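Beta-porphyranase (Bacteroides plebeius, PDB 4AWD) hydrolyses the sulfated seaweed polysaccharide porphyran at the (1->4) linkages between beta-D-galactopyranose and alpha-L-galactopyranose-6-sulfate, releasing mostly disaccharides. Local coordinates at residues E28-A32 with T55-N59; I98-L103 with R118-V124; E137-S143 with T308-V314; D178-G184 with W199-S205. All blocks are in the same frame, centred on the assembly; numbering follows the deposited sequence.

Contact 1 of 4, residues E28-A32 with T55-N59; sequences EYSLA and TDEFN. With CA (calcium ion), chain C.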
# COMPACT_ATOMS: atom_id res chain seq x y z
N GLU A 28 1.29 24.27 0.34
CA GLU A 28 0.86 22.86 0.40
C GLU A 28 1.96 21.87 -0.05
O GLU A 28 1.92 20.71 0.33
CB GLU A 28 -0.48 22.68 -0.35
CG GLU A 28 -0.87 21.26 -0.67
CD GLU A 28 -2.36 20.96 -0.45
OE1 GLU A 28 -3.21 21.87 -0.60
OE2 GLU A 28 -2.67 19.80 -0.12
N TYR A 29 2.96 22.35 -0.79
CA TYR A 29 4.00 21.47 -1.35
C TYR A 29 5.43 21.76 -0.87
O TYR A 29 6.38 21.12 -1.34
CB TYR A 29 3.91 21.43 -2.89
CG TYR A 29 2.56 20.94 -3.33
CD1 TYR A 29 2.21 19.60 -3.16
CD2 TYR A 29 1.62 21.80 -3.88
CE1 TYR A 29 0.96 19.14 -3.53
CE2 TYR A 29 0.37 21.34 -4.27
CZ TYR A 29 0.04 20.01 -4.09
OH TYR A 29 -1.20 19.52 -4.46
N SER A 30 5.57 22.69 0.07
CA SER A 30 6.88 23.15 0.57
C SER A 30 7.65 22.08 1.33
O SER A 30 8.88 21.96 1.19
CB SER A 30 6.75 24.38 1.47
OG SER A 30 5.77 25.28 0.96
N LEU A 31 6.94 21.33 2.16
CA LEU A 31 7.58 20.31 2.97
C LEU A 31 8.12 19.20 2.07
O LEU A 31 9.22 18.71 2.30
CB LEU A 31 6.62 19.77 4.03
CG LEU A 31 6.43 20.71 5.23
CD1 LEU A 31 5.40 20.17 6.18
CD2 LEU A 31 7.74 20.93 5.96
N ALA A 32 7.36 18.86 1.04
CA ALA A 32 7.77 17.84 0.06
C ALA A 32 8.96 18.30 -0.77
O ALA A 32 9.85 17.51 -1.03
CB ALA A 32 6.60 17.43 -0.84
N THR A 55 0.69 13.70 -3.51
CA THR A 55 1.45 14.29 -2.43
C THR A 55 0.48 15.01 -1.53
O THR A 55 -0.37 15.78 -2.02
CB THR A 55 2.55 15.25 -2.98
OG1 THR A 55 3.57 14.49 -3.63
CG2 THR A 55 3.17 16.05 -1.87
N ASP A 56 0.62 14.76 -0.23
CA ASP A 56 -0.24 15.37 0.77
C ASP A 56 0.36 15.30 2.17
O ASP A 56 0.73 14.22 2.66
CB ASP A 56 -1.62 14.70 0.80
CG ASP A 56 -2.71 15.65 1.30
OD1 ASP A 56 -2.45 16.47 2.22
OD2 ASP A 56 -3.84 15.55 0.78
N GLU A 57 0.39 16.46 2.81
CA GLU A 57 0.93 16.60 4.15
C GLU A 57 -0.16 16.35 5.19
O GLU A 57 0.13 16.15 6.37
CB GLU A 57 1.54 17.99 4.33
CG GLU A 57 2.67 18.30 3.37
CD GLU A 57 3.87 17.36 3.52
OE1 GLU A 57 4.15 16.88 4.64
OE2 GLU A 57 4.55 17.12 2.49
N PHE A 58 -1.41 16.35 4.76
CA PHE A 58 -2.56 16.15 5.65
C PHE A 58 -2.52 17.14 6.83
O PHE A 58 -2.82 16.79 7.98
CB PHE A 58 -2.66 14.69 6.16
CG PHE A 58 -2.56 13.65 5.08
CD1 PHE A 58 -3.57 13.50 4.12
CD2 PHE A 58 -1.47 12.78 5.03
CE1 PHE A 58 -3.48 12.51 3.12
CE2 PHE A 58 -1.36 11.79 4.04
CZ PHE A 58 -2.37 11.65 3.09
N ASN A 59 -2.15 18.38 6.54
CA ASN A 59 -2.01 19.40 7.60
C ASN A 59 -3.19 20.35 7.67
O ASN A 59 -3.16 21.35 8.40
CB ASN A 59 -0.67 20.15 7.46
CG ASN A 59 0.53 19.28 7.89
OD1 ASN A 59 0.36 18.17 8.41
ND2 ASN A 59 1.74 19.79 7.69
CA CA C . 1.51 16.06 8.37
O HOH W 1 -3.72 18.73 2.91
O HOH W 2 -3.67 17.68 -1.05
O HOH W 3 4.61 19.41 0.98
O HOH W 4 3.29 17.12 7.23

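Contact 2 of 4, residues I98-L103 with R118-V124; sequences IINTVL and RLAGGAV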
# COMPACT_ATOMS: atom_id res chain seq x y z
N ILE A 98 -6.38 6.51 9.79
CA ILE A 98 -7.29 5.42 9.45
C ILE A 98 -7.51 4.57 10.69
O ILE A 98 -6.61 3.85 11.11
CB ILE A 98 -6.80 4.54 8.27
CG1 ILE A 98 -6.46 5.39 7.03
CG2 ILE A 98 -7.88 3.51 7.93
CD1 ILE A 98 -5.86 4.59 5.84
N ILE A 99 -8.69 4.68 11.28
CA ILE A 99 -8.99 4.00 12.55
C ILE A 99 -9.74 2.69 12.29
O ILE A 99 -10.56 2.62 11.36
CB ILE A 99 -9.74 4.94 13.57
CG1 ILE A 99 -9.75 4.34 14.98
CG2 ILE A 99 -11.16 5.32 13.07
CD1 ILE A 99 -10.33 5.26 16.09
N ASN A 100 -9.43 1.67 13.08
CA ASN A 100 -10.16 0.39 13.05
C ASN A 100 -11.21 0.34 14.16
O ASN A 100 -10.89 0.59 15.32
CB ASN A 100 -9.21 -0.79 13.19
CG ASN A 100 -8.04 -0.70 12.26
OD1 ASN A 100 -8.23 -0.53 11.06
ND2 ASN A 100 -6.83 -0.77 12.80
N THR A 101 -12.44 0.02 13.79
CA THR A 101 -13.55 0.03 14.74
C THR A 101 -14.36 -1.24 14.60
O THR A 101 -14.31 -1.91 13.57
CB THR A 101 -14.49 1.22 14.49
OG1 THR A 101 -15.06 1.11 13.17
CG2 THR A 101 -13.75 2.57 14.63
N VAL A 102 -15.09 -1.57 15.66
CA VAL A 102 -16.16 -2.55 15.60
C VAL A 102 -17.21 -2.08 14.59
O VAL A 102 -17.60 -0.92 14.60
CB VAL A 102 -16.80 -2.72 17.02
CG1 VAL A 102 -18.08 -3.51 16.96
CG2 VAL A 102 -15.79 -3.40 17.96
N LEU A 103 -17.64 -2.95 13.69
CA LEU A 103 -18.70 -2.59 12.76
C LEU A 103 -20.03 -3.12 13.28
O LEU A 103 -20.19 -4.31 13.46
CB LEU A 103 -18.43 -3.15 11.36
CG LEU A 103 -19.52 -2.78 10.35
CD1 LEU A 103 -19.62 -1.27 10.18
CD2 LEU A 103 -19.26 -3.44 9.05
N ARG A 118 -17.63 -7.64 10.64
CA ARG A 118 -17.89 -7.11 11.98
C ARG A 118 -16.80 -6.14 12.41
O ARG A 118 -16.84 -5.61 13.51
CB ARG A 118 -18.05 -8.23 13.02
CG ARG A 118 -16.78 -9.04 13.23
CD ARG A 118 -16.98 -10.15 14.24
NE ARG A 118 -15.71 -10.57 14.83
CZ ARG A 118 -14.98 -11.61 14.41
NH1 ARG A 118 -15.37 -12.36 13.38
NH2 ARG A 118 -13.84 -11.90 15.04
N LEU A 119 -15.83 -5.92 11.52
CA LEU A 119 -14.80 -4.93 11.75
C LEU A 119 -14.78 -3.94 10.59
O LEU A 119 -14.99 -4.30 9.42
CB LEU A 119 -13.42 -5.60 11.91
CG LEU A 119 -13.13 -6.36 13.21
CD1 LEU A 119 -11.92 -7.27 13.05
CD2 LEU A 119 -12.93 -5.41 14.39
N ALA A 120 -14.54 -2.68 10.92
CA ALA A 120 -14.38 -1.68 9.88
C ALA A 120 -12.99 -1.05 9.92
O ALA A 120 -12.52 -0.60 10.97
CB ALA A 120 -15.48 -0.63 9.96
N GLY A 121 -12.33 -1.07 8.76
CA GLY A 121 -11.08 -0.31 8.56
C GLY A 121 -11.25 0.79 7.54
O GLY A 121 -12.37 1.24 7.27
N GLY A 122 -10.14 1.21 6.95
CA GLY A 122 -10.14 2.26 5.93
C GLY A 122 -9.37 1.86 4.68
O GLY A 122 -8.37 1.16 4.76
N ALA A 123 -9.87 2.29 3.53
CA ALA A 123 -9.17 2.14 2.27
C ALA A 123 -9.24 3.46 1.50
O ALA A 123 -10.31 3.81 0.96
CB ALA A 123 -9.76 1.03 1.44
N VAL A 124 -8.11 4.17 1.48
CA VAL A 124 -7.98 5.44 0.73
C VAL A 124 -7.33 5.20 -0.65
O VAL A 124 -6.33 4.49 -0.76
CB VAL A 124 -7.13 6.46 1.52
CG1 VAL A 124 -7.00 7.76 0.78
CG2 VAL A 124 -7.75 6.73 2.87

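Contact 3 of 4, residues E137-S143 with T308-V314; sequences ETRMKAS and TTYYDWV. With CA (calcium ion), chain C.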
# COMPACT_ATOMS: atom_id res chain seq x y z
N GLU A 137 6.63 7.73 -1.04
CA GLU A 137 7.07 7.55 0.34
C GLU A 137 6.01 8.03 1.30
O GLU A 137 5.30 9.00 1.02
CB GLU A 137 8.37 8.33 0.57
CG GLU A 137 9.06 8.01 1.90
CD GLU A 137 10.55 8.25 1.87
OE1 GLU A 137 10.98 9.42 2.01
OE2 GLU A 137 11.29 7.26 1.69
N THR A 138 5.94 7.38 2.46
CA THR A 138 5.08 7.84 3.54
C THR A 138 5.82 7.75 4.87
O THR A 138 6.72 6.91 5.04
CB THR A 138 3.74 7.05 3.60
OG1 THR A 138 2.87 7.67 4.54
CG2 THR A 138 3.94 5.60 4.00
N ARG A 139 5.44 8.64 5.79
CA ARG A 139 5.81 8.55 7.21
C ARG A 139 4.59 8.00 7.95
O ARG A 139 3.57 8.68 8.08
CB ARG A 139 6.25 9.91 7.78
CG ARG A 139 7.09 9.79 9.05
CD ARG A 139 7.88 11.08 9.41
NE ARG A 139 7.11 11.87 10.36
CZ ARG A 139 7.30 11.91 11.67
NH1 ARG A 139 8.28 11.23 12.25
NH2 ARG A 139 6.50 12.65 12.41
N MET A 140 4.71 6.77 8.43
CA MET A 140 3.59 6.02 8.98
C MET A 140 3.92 5.51 10.38
O MET A 140 5.05 5.09 10.67
CB MET A 140 3.24 4.82 8.07
CG MET A 140 2.02 4.02 8.52
SD MET A 140 1.77 2.59 7.46
CE MET A 140 3.11 1.53 8.05
N LYS A 141 2.92 5.54 11.25
CA LYS A 141 3.02 4.79 12.50
C LYS A 141 1.88 3.79 12.48
O LYS A 141 0.74 4.17 12.23
CB LYS A 141 2.94 5.74 13.72
CG LYS A 141 2.98 4.99 15.07
CD LYS A 141 3.34 5.88 16.27
CE LYS A 141 2.14 6.65 16.80
NZ LYS A 141 2.20 6.73 18.29
N ALA A 142 2.20 2.51 12.69
CA ALA A 142 1.16 1.45 12.62
C ALA A 142 0.25 1.48 13.82
O ALA A 142 0.66 1.90 14.90
CB ALA A 142 1.79 0.05 12.47
N SER A 143 -1.00 1.04 13.63
CA SER A 143 -1.92 0.84 14.74
C SER A 143 -1.39 -0.30 15.61
O SER A 143 -0.76 -1.22 15.07
CB SER A 143 -3.31 0.48 14.22
OG SER A 143 -3.29 -0.74 13.51
N THR A 308 -5.56 3.27 15.71
CA THR A 308 -5.41 4.14 14.54
C THR A 308 -4.05 3.98 13.87
O THR A 308 -3.02 3.89 14.55
CB THR A 308 -5.62 5.61 14.97
OG1 THR A 308 -6.94 5.75 15.52
CG2 THR A 308 -5.46 6.57 13.80
N THR A 309 -4.05 3.93 12.54
CA THR A 309 -2.81 4.02 11.79
C THR A 309 -2.66 5.47 11.40
O THR A 309 -3.61 6.09 10.90
CB THR A 309 -2.82 3.13 10.52
OG1 THR A 309 -2.87 1.74 10.89
CG2 THR A 309 -1.57 3.38 9.70
N TYR A 310 -1.46 6.02 11.62
CA TYR A 310 -1.20 7.43 11.33
C TYR A 310 -0.27 7.64 10.15
O TYR A 310 0.80 7.03 10.08
CB TYR A 310 -0.60 8.13 12.54
CG TYR A 310 -1.49 8.17 13.76
CD1 TYR A 310 -2.40 9.21 13.94
CD2 TYR A 310 -1.39 7.19 14.74
CE1 TYR A 310 -3.21 9.26 15.07
CE2 TYR A 310 -2.19 7.24 15.87
CZ TYR A 310 -3.09 8.27 16.03
OH TYR A 310 -3.89 8.32 17.15
N TYR A 311 -0.68 8.50 9.23
CA TYR A 311 0.19 8.89 8.14
C TYR A 311 0.43 10.39 8.24
O TYR A 311 -0.48 11.19 8.04
CB TYR A 311 -0.44 8.54 6.79
CG TYR A 311 -0.83 7.09 6.64
CD1 TYR A 311 -2.03 6.60 7.17
CD2 TYR A 311 0.01 6.20 5.96
CE1 TYR A 311 -2.38 5.27 7.03
CE2 TYR A 311 -0.34 4.86 5.82
CZ TYR A 311 -1.53 4.41 6.36
OH TYR A 311 -1.87 3.09 6.21
N ASP A 312 1.67 10.74 8.58
CA ASP A 312 2.10 12.14 8.67
C ASP A 312 2.07 12.79 7.29
O ASP A 312 1.65 13.93 7.14
CB ASP A 312 3.51 12.24 9.27
CG ASP A 312 3.90 13.67 9.61
OD1 ASP A 312 3.08 14.58 9.41
OD2 ASP A 312 5.04 13.89 10.06
N TRP A 313 2.50 12.05 6.28
CA TRP A 313 2.41 12.55 4.92
C TRP A 313 2.53 11.45 3.91
O TRP A 313 3.00 10.35 4.21
CB TRP A 313 3.47 13.63 4.65
CG TRP A 313 4.84 13.34 5.19
CD1 TRP A 313 5.40 13.87 6.33
CD2 TRP A 313 5.83 12.48 4.62
NE1 TRP A 313 6.68 13.40 6.49
CE2 TRP A 313 6.97 12.54 5.46
CE3 TRP A 313 5.88 11.68 3.47
CZ2 TRP A 313 8.13 11.82 5.19
CZ3 TRP A 313 7.04 10.96 3.20
CH2 TRP A 313 8.14 11.04 4.06
N VAL A 314 2.11 11.76 2.69
CA VAL A 314 2.38 10.93 1.55
C VAL A 314 3.07 11.86 0.55
O VAL A 314 2.55 12.95 0.28
CB VAL A 314 1.08 10.31 1.04
CG1 VAL A 314 1.21 9.83 -0.39
CG2 VAL A 314 0.64 9.16 1.97
CA CA C . 1.51 16.06 8.37
O HOH W 5 -1.10 3.57 16.48
O HOH W 6 -4.41 -0.63 11.13
O HOH W 4 3.29 17.12 7.23

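Contact 4 of 4, residues D178-G184 with W199-S205; sequences DIIETMG and WNMQMNS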
# COMPACT_ATOMS: atom_id res chain seq x y z
N ASP A 178 3.68 -2.98 -3.39
CA ASP A 178 3.53 -2.85 -1.94
C ASP A 178 4.78 -2.23 -1.37
O ASP A 178 5.85 -2.86 -1.40
CB ASP A 178 3.28 -4.22 -1.30
CG ASP A 178 1.90 -4.77 -1.60
OD1 ASP A 178 0.93 -4.05 -1.30
OD2 ASP A 178 1.77 -5.90 -2.13
N ILE A 179 4.67 -1.00 -0.89
CA ILE A 179 5.82 -0.29 -0.35
C ILE A 179 6.03 -0.71 1.10
O ILE A 179 7.15 -0.98 1.51
CB ILE A 179 5.71 1.24 -0.55
CG1 ILE A 179 5.77 1.57 -2.05
CG2 ILE A 179 6.84 1.96 0.19
CD1 ILE A 179 5.36 2.97 -2.46
N ILE A 180 4.95 -0.77 1.87
CA ILE A 180 5.01 -1.38 3.20
C ILE A 180 3.72 -2.07 3.58
O ILE A 180 2.63 -1.53 3.35
CB ILE A 180 5.45 -0.37 4.32
CG1 ILE A 180 5.64 -1.07 5.68
CG2 ILE A 180 4.46 0.84 4.43
CD1 ILE A 180 6.77 -2.12 5.70
N GLU A 181 3.86 -3.27 4.14
CA GLU A 181 2.82 -3.92 4.94
C GLU A 181 3.42 -4.21 6.31
O GLU A 181 4.53 -4.71 6.40
CB GLU A 181 2.39 -5.25 4.31
CG GLU A 181 1.81 -5.17 2.91
CD GLU A 181 1.46 -6.53 2.36
OE1 GLU A 181 0.47 -7.13 2.84
OE2 GLU A 181 2.17 -7.03 1.46
N THR A 182 2.71 -3.85 7.38
CA THR A 182 3.02 -4.34 8.74
C THR A 182 1.71 -4.46 9.50
O THR A 182 0.67 -4.04 8.99
CB THR A 182 3.84 -3.39 9.58
OG1 THR A 182 3.55 -2.05 9.16
CG2 THR A 182 5.30 -3.67 9.48
N MET A 183 1.78 -5.00 10.71
CA MET A 183 0.74 -4.80 11.71
C MET A 183 1.46 -4.58 13.04
O MET A 183 2.60 -5.01 13.19
CB MET A 183 -0.23 -5.99 11.79
CG MET A 183 0.38 -7.32 12.19
SD MET A 183 -0.84 -8.65 12.29
CE MET A 183 -1.33 -8.87 10.57
N GLY A 184 0.82 -3.91 13.98
CA GLY A 184 1.49 -3.54 15.21
C GLY A 184 1.68 -4.66 16.20
O GLY A 184 2.66 -4.67 16.97
N TRP A 199 7.20 -9.79 12.00
CA TRP A 199 6.66 -9.10 10.84
C TRP A 199 6.49 -7.58 11.06
O TRP A 199 6.60 -6.81 10.11
CB TRP A 199 5.34 -9.72 10.44
CG TRP A 199 4.99 -9.60 9.00
CD1 TRP A 199 5.66 -10.16 7.94
CD2 TRP A 199 3.87 -8.91 8.44
NE1 TRP A 199 5.01 -9.86 6.76
CE2 TRP A 199 3.92 -9.09 7.04
CE3 TRP A 199 2.82 -8.15 9.00
CZ2 TRP A 199 2.96 -8.54 6.18
CZ3 TRP A 199 1.86 -7.60 8.14
CH2 TRP A 199 1.94 -7.80 6.74
N ASN A 200 6.21 -7.19 12.30
CA ASN A 200 6.17 -5.78 12.69
C ASN A 200 7.54 -5.08 12.74
O ASN A 200 7.60 -3.87 13.03
CB ASN A 200 5.44 -5.61 14.03
CG ASN A 200 6.25 -6.12 15.22
OD1 ASN A 200 6.81 -7.21 15.19
ND2 ASN A 200 6.28 -5.31 16.29
N MET A 201 8.61 -5.83 12.46
CA MET A 201 9.99 -5.31 12.46
C MET A 201 10.76 -5.63 11.19
O MET A 201 12.00 -5.74 11.21
CB MET A 201 10.80 -5.84 13.66
CG MET A 201 10.26 -5.43 15.00
SD MET A 201 11.17 -6.08 16.39
CE MET A 201 9.78 -6.41 17.46
N GLN A 202 10.05 -5.80 10.08
CA GLN A 202 10.69 -6.16 8.83
C GLN A 202 10.14 -5.26 7.73
O GLN A 202 8.97 -4.88 7.75
CB GLN A 202 10.51 -7.66 8.48
CG GLN A 202 11.00 -8.69 9.56
CD GLN A 202 12.53 -8.82 9.70
OE1 GLN A 202 13.27 -8.29 8.87
NE2 GLN A 202 13.01 -9.52 10.76
N MET A 203 10.99 -4.91 6.77
CA MET A 203 10.58 -4.11 5.61
C MET A 203 9.90 -5.06 4.65
O MET A 203 10.52 -5.58 3.71
CB MET A 203 11.81 -3.45 4.96
CG MET A 203 11.53 -2.44 3.84
SD MET A 203 10.72 -0.95 4.44
CE MET A 203 10.33 -0.11 2.91
N ASN A 204 8.62 -5.34 4.92
CA ASN A 204 7.81 -6.15 4.03
C ASN A 204 7.30 -5.35 2.83
O ASN A 204 6.30 -4.63 2.91
CB ASN A 204 6.64 -6.79 4.79
CG ASN A 204 7.06 -7.30 6.14
OD1 ASN A 204 7.86 -8.23 6.25
ND2 ASN A 204 6.50 -6.70 7.20
N SER A 205 8.01 -5.46 1.71
CA SER A 205 7.62 -4.79 0.48
C SER A 205 7.41 -5.90 -0.50
O SER A 205 7.75 -7.04 -0.20
CB SER A 205 8.72 -3.86 -0.00
OG SER A 205 9.04 -2.92 0.99
O HOH W 7 4.74 -2.86 16.73

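Contact 1 of 4, residues E28-A32 with T55-N59
L31 rests on the carboxylate of E57, with CB of L31 3.7 Å from CD of E57. Its branch CD1 carries on toward the amide of N59. A32 packs beside it, its CB 3.8 Å from CG2 of T55. The same T55 methyl also sits at the edge of the Y29 ring, 3.9 Å from CD1 of Y29. T55 can do this because CG2 lies anti to the T55 nitrogen, while OG1 (chi1 -71°) stays beside it and bonds N51 and A316.

No direct hydrogen bond joins the two segments. Water 3 donates to OE2 of E57 at 2.7 Å and to the carbonyl of E28, and accepts from N of A32 at 2.8 Å. OE1 of E57 takes a salt bridge from R315 and a bond from water 4. Water 4 is itself a calcium ligand. The ion is also held by O of E57 and OD1 of N59, each at 2.4 Å, and by G94 and D312.

At the other end two like charges come close, OE2 of E28 lying 4.1 Å from OD1 of D56. OD1 of D56 accepts from N of F58, which closes an Asx turn. Waters 1 and 2 each donate to both carboxylates, one bond of each pair being weak. These shared donors probably ease the repulsion, so solvent-bridged polar groups and a small apolar patch hold the N-terminal segment to the calcium loop.

Contact 2 of 4, residues I98-L103 with R118-V124
This is an antiparallel beta hairpin, formed by strands 95-107 and 117-126 of the GH16 beta-jelly-roll sandwich. It lies well out from the centre of the chain, and its R118 end is the exposed one. The short segments 101-103 and 118-121 run at 130°, well short of a straight antiparallel pair.

T101 and A120 form a hydrogen-bonded pair. N of T101 donates to O of A120 at 2.9 Å, in the carbonyl plane. The return bond, from N of A120 to O of T101, is 2.8 Å and almost straight. V102 and L119 follow as a non-hydrogen-bonded pair. The next bond, N of L103 to O of R118, is equally short at 2.8 Å, but the donor sits above the carbonyl plane, 58° out of it.

Side chains add packing on the T101 and A120 face. CB of A120 touches OG1 of T101 at 3.7 Å, and that hydroxyl is bonded to N88. L103 brings its CB to within 4.1 Å of CB of A120. With CG of L103 opposite its own N (chi1 -179°), CD1 also comes near the A120 methyl.

Toward I98 the regular pairing stops. N100 keeps a CA-H...O contact to the carbonyl of A120, while its buried OD1 has no polar partner in the model. G121 and G122 run near E287 and W75, which probably bind substrate. I98 stands over this glycine backbone: its CD1 reaches CG2 of V124, and its CG2 presses onto CA of G122 at 3.3 Å.

Contact 3 of 4, residues E137-S143 with T308-V314
The indole of W313 carries CB of R139 over one face, 3.9 Å from the centroid of the five-membered ring and 25° off its normal. At the edge of the indole, O of E137 lies 3.4 Å from CZ3 of W313. The Y311 ring has OG1 of T138 at its edge, near the ring plane. SD of M140 approaches the same ring obliquely, 4.4 Å from its centroid, in a Met-aromatic contact. The guanidinium of R139 receives OD2 of D312 at its edge.

These groups line an antiparallel pairing of strands 134-141 and 308-321 inside the GH16 sandwich. K141 and Y310 exchange two backbone bonds. The chain turns a corner at D312, whose N still bonds O of R139 at 2.8 Å. OG1 of T138 donates to O of W313 at 2.7 Å.

D312 links this pairing to the calcium site. Its O and OD1 bind the ion, OD1 at 2.4 Å. The other oxygen, OD2, accepts from NE of R139 at 2.9 Å, through its anti lone pair, and from NH2 of R139 at 3.0 Å. A carboxylate shared between calcium and arginine probably stays ionised and has little freedom to rotate.

Contact 4 of 4, residues D178-G184 with W199-S205
ND2 of N204 gives both its hydrogens to backbone carbonyls. One bond crosses to O of E181, 2.9 Å long at 166°; the other, also 2.9 Å, goes to O of W199. Both acceptors lie practically in the amide plane, which fixes the rotation of the group. ND2 of N204 and O of E181 both sit over one face of the W199 indole, offset toward its rim.

The far end of that indole packs on the neighbouring strand. CH2 of W199 is 3.6 Å from CB of E181, and CZ3 of W199 is 3.4 Å from C of T182. To reach there, CG of W199 is set anti to its own nitrogen (chi1 -152°). The M183 side chain crosses the indole at about a right angle, its CG beside CE3 of W199. W291 and W195 meet the ring edge-to-face, and Y289 meets it with the planes at about 90°.

E181 is probably the proton donor, and D178 and E181 belong to the E-x-D-x-x-E signature of GH16 enzymes with a beta bulge. Here I179 and I180 both face F151 of strand 149-163, which makes the classic bulge. OE1 of E181 is bonded to Y289, and OD2 of D178 is hydrogen-bonded to a glycerol, probably from the crystallisation liquor.

Toward strand 204-213, N of E181 donates to O of N204 at 3.1 Å. OG of S205 donates to O of I179 at 2.8 Å, from above the carbonyl plane. CD1 of I180 packs loosely on SD of M203. At the G184 end, water 7 donates to O of G184 and accepts from ND2 of N200 at 2.9 Å.

How the contacts relate
Contacts 3 and 4 are buried, contacts 1 and 2 partly exposed. Contact 1 meets contact 3 at the calcium ion, to which both supply ligands, and water 4 belongs to both; D56 also pairs with V314. Contact 2 joins contact 3 edge to edge, since strands 95-107 and 308-321 are neighbours and I98 bonds T309. Contact 4 is nested within the chain closed by contact 3, and CE of M140 packs against T182 and I180. The chemistry shifts accordingly: bridging waters at the surface in contact 1, backbone bonds in the hairpin of contact 2, aromatic packing with a salt bridge in contact 3, and a side-chain amide beside the strand of the probable proton donor in contact 4.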